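Local coordinates for uncharacterized metal-dependent hydrolase (Pyrococcus furiosus, PDB 3ICJ), which probably hydrolyses carbon-nitrogen bonds other than peptide bonds, as a zinc-dependent member of the amidohydrolase family, at residues A[416-421]-A[452-457]. Numbering follows the deposited sequence.
Sequences WAYRLK and RYVVDP
V454 lays its CG2 methyl against A417 and Y418, in the connection that leads into helix 420-426, with CG1 approaching the alanine alone. The CG2 methyl lies 3.5 Å from CD2 of Y418, at the edge of the phenol ring and close to its plane, while its distance to A417 CB is 3.9 Å. CG1 of V454 follows at 4.2 Å from the same A417 CB, so the alanine methyl faces the fork of the valine. The torsion about the V454 CA-CB bond explains the division: CG1 is anti to the backbone N (chi1 178°), leaving CG2 beside that N and closest to the tyrosine. I405 of helix 405-413 touches all three residues and adds to the apolar cluster.

In the (beta/alpha)8-barrel fold of the amidohydrolase family, the connection entering helix 420-426 here meets the loop that follows helix 442-451. The side chain of Y418 is about 11 Å from a bound zinc ion and about 6 Å from the side chain of the zinc ligand H373, and its hydroxyl is hydrogen-bonded to D402, which ties down the far end of the ring.

Beside the methyl contact runs a polar link through one water. It donates to Y418 O at 2.9 Å and accepts from V454 N at 3.2 Å, joining the two backbones. Past Y418 the chain makes an inverse gamma turn centred on R419, closed by a weak bond from L420 N to Y418 O; that carbonyl therefore serves both the water and the turn.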
# COMPACT_ATOMS: atom_id res chain seq x y z
N TRP A 416 0.69 9.45 21.12
CA TRP A 416 1.18 9.93 19.83
C TRP A 416 0.71 9.08 18.66
O TRP A 416 0.85 9.48 17.50
CB TRP A 416 2.72 9.95 19.83
CG TRP A 416 3.36 10.83 20.91
CD1 TRP A 416 2.78 11.84 21.62
CD2 TRP A 416 4.74 10.77 21.35
NE1 TRP A 416 3.69 12.40 22.49
CE2 TRP A 416 4.90 11.78 22.34
CE3 TRP A 416 5.85 9.98 20.99
CZ2 TRP A 416 6.13 12.00 22.99
CZ3 TRP A 416 7.08 10.21 21.64
CH2 TRP A 416 7.20 11.21 22.64
N ALA A 417 0.14 7.91 18.95
CA ALA A 417 -0.07 6.90 17.91
C ALA A 417 -1.34 7.06 17.09
O ALA A 417 -2.42 7.21 17.66
CB ALA A 417 -0.01 5.50 18.52
N TYR A 418 -1.19 6.97 15.76
CA TYR A 418 -2.31 6.88 14.81
C TYR A 418 -3.37 7.95 15.03
O TYR A 418 -4.58 7.69 15.20
CB TYR A 418 -2.92 5.46 14.78
CG TYR A 418 -1.89 4.37 14.57
CD1 TYR A 418 -0.99 4.42 13.49
CD2 TYR A 418 -1.80 3.28 15.44
CE1 TYR A 418 -0.02 3.42 13.30
CE2 TYR A 418 -0.84 2.27 15.25
CZ TYR A 418 0.04 2.35 14.18
OH TYR A 418 0.99 1.35 13.99
N ARG A 419 -2.87 9.19 15.01
CA ARG A 419 -3.66 10.37 15.33
C ARG A 419 -4.44 10.85 14.11
O ARG A 419 -4.23 11.96 13.62
CB ARG A 419 -2.72 11.46 15.86
CG ARG A 419 -2.02 11.06 17.14
CD ARG A 419 -1.15 12.20 17.69
NE ARG A 419 -1.93 13.31 18.26
CZ ARG A 419 -1.38 14.33 18.90
NH1 ARG A 419 -0.05 14.40 19.04
NH2 ARG A 419 -2.13 15.30 19.40
N LEU A 420 -5.35 10.00 13.62
CA LEU A 420 -6.03 10.19 12.35
C LEU A 420 -6.81 11.49 12.31
O LEU A 420 -6.72 12.24 11.34
CB LEU A 420 -6.97 9.01 12.04
CG LEU A 420 -6.34 7.60 12.10
CD1 LEU A 420 -7.34 6.54 11.66
CD2 LEU A 420 -5.09 7.51 11.26
N LYS A 421 -7.58 11.76 13.37
CA LYS A 421 -8.41 12.95 13.42
C LYS A 421 -7.55 14.23 13.45
O LYS A 421 -7.80 15.17 12.70
CB LYS A 421 -9.38 12.88 14.62
CG LYS A 421 -10.14 14.17 14.93
CD LYS A 421 -11.13 14.50 13.84
CE LYS A 421 -12.07 15.61 14.25
NZ LYS A 421 -12.51 16.37 13.06
N ARG A 452 -12.35 2.44 16.17
CA ARG A 452 -11.20 2.06 17.01
C ARG A 452 -10.23 3.22 17.27
O ARG A 452 -10.19 4.19 16.53
CB ARG A 452 -10.44 0.86 16.39
CG ARG A 452 -11.23 -0.47 16.34
CD ARG A 452 -11.43 -1.12 17.73
NE ARG A 452 -10.17 -1.27 18.48
CZ ARG A 452 -9.37 -2.34 18.43
NH1 ARG A 452 -9.68 -3.39 17.67
NH2 ARG A 452 -8.25 -2.36 19.14
N TYR A 453 -9.44 3.10 18.34
CA TYR A 453 -8.42 4.08 18.74
C TYR A 453 -7.32 3.35 19.53
O TYR A 453 -7.55 2.27 20.07
CB TYR A 453 -9.07 5.20 19.59
CG TYR A 453 -9.94 4.66 20.70
CD1 TYR A 453 -9.39 4.27 21.91
CD2 TYR A 453 -11.32 4.49 20.51
CE1 TYR A 453 -10.17 3.74 22.91
CE2 TYR A 453 -12.12 3.96 21.53
CZ TYR A 453 -11.52 3.60 22.72
OH TYR A 453 -12.27 3.07 23.76
N VAL A 454 -6.13 3.94 19.62
CA VAL A 454 -5.07 3.34 20.43
C VAL A 454 -5.37 3.56 21.91
O VAL A 454 -5.56 2.60 22.66
CB VAL A 454 -3.67 3.85 20.02
CG1 VAL A 454 -2.60 3.24 20.92
CG2 VAL A 454 -3.40 3.50 18.56
N VAL A 455 -5.42 4.84 22.30
CA VAL A 455 -5.79 5.25 23.66
C VAL A 455 -6.80 6.40 23.69
O VAL A 455 -7.60 6.48 24.62
CB VAL A 455 -4.56 5.66 24.52
CG1 VAL A 455 -3.78 4.42 24.97
CG2 VAL A 455 -3.66 6.64 23.77
N ASP A 456 -6.78 7.28 22.68
CA ASP A 456 -7.64 8.46 22.70
C ASP A 456 -8.83 8.34 21.76
O ASP A 456 -8.67 8.40 20.53
CB ASP A 456 -6.82 9.73 22.39
CG ASP A 456 -7.66 11.02 22.41
OD1 ASP A 456 -8.82 11.04 22.89
OD2 ASP A 456 -7.12 12.03 21.94
N PRO A 457 -10.06 8.18 22.33
CA PRO A 457 -11.22 8.04 21.45
C PRO A 457 -11.46 9.27 20.58
O PRO A 457 -12.10 9.17 19.54
CB PRO A 457 -12.38 7.83 22.42
CG PRO A 457 -11.73 7.34 23.69
CD PRO A 457 -10.43 8.05 23.75
O HOH W 1 -5.76 6.31 17.52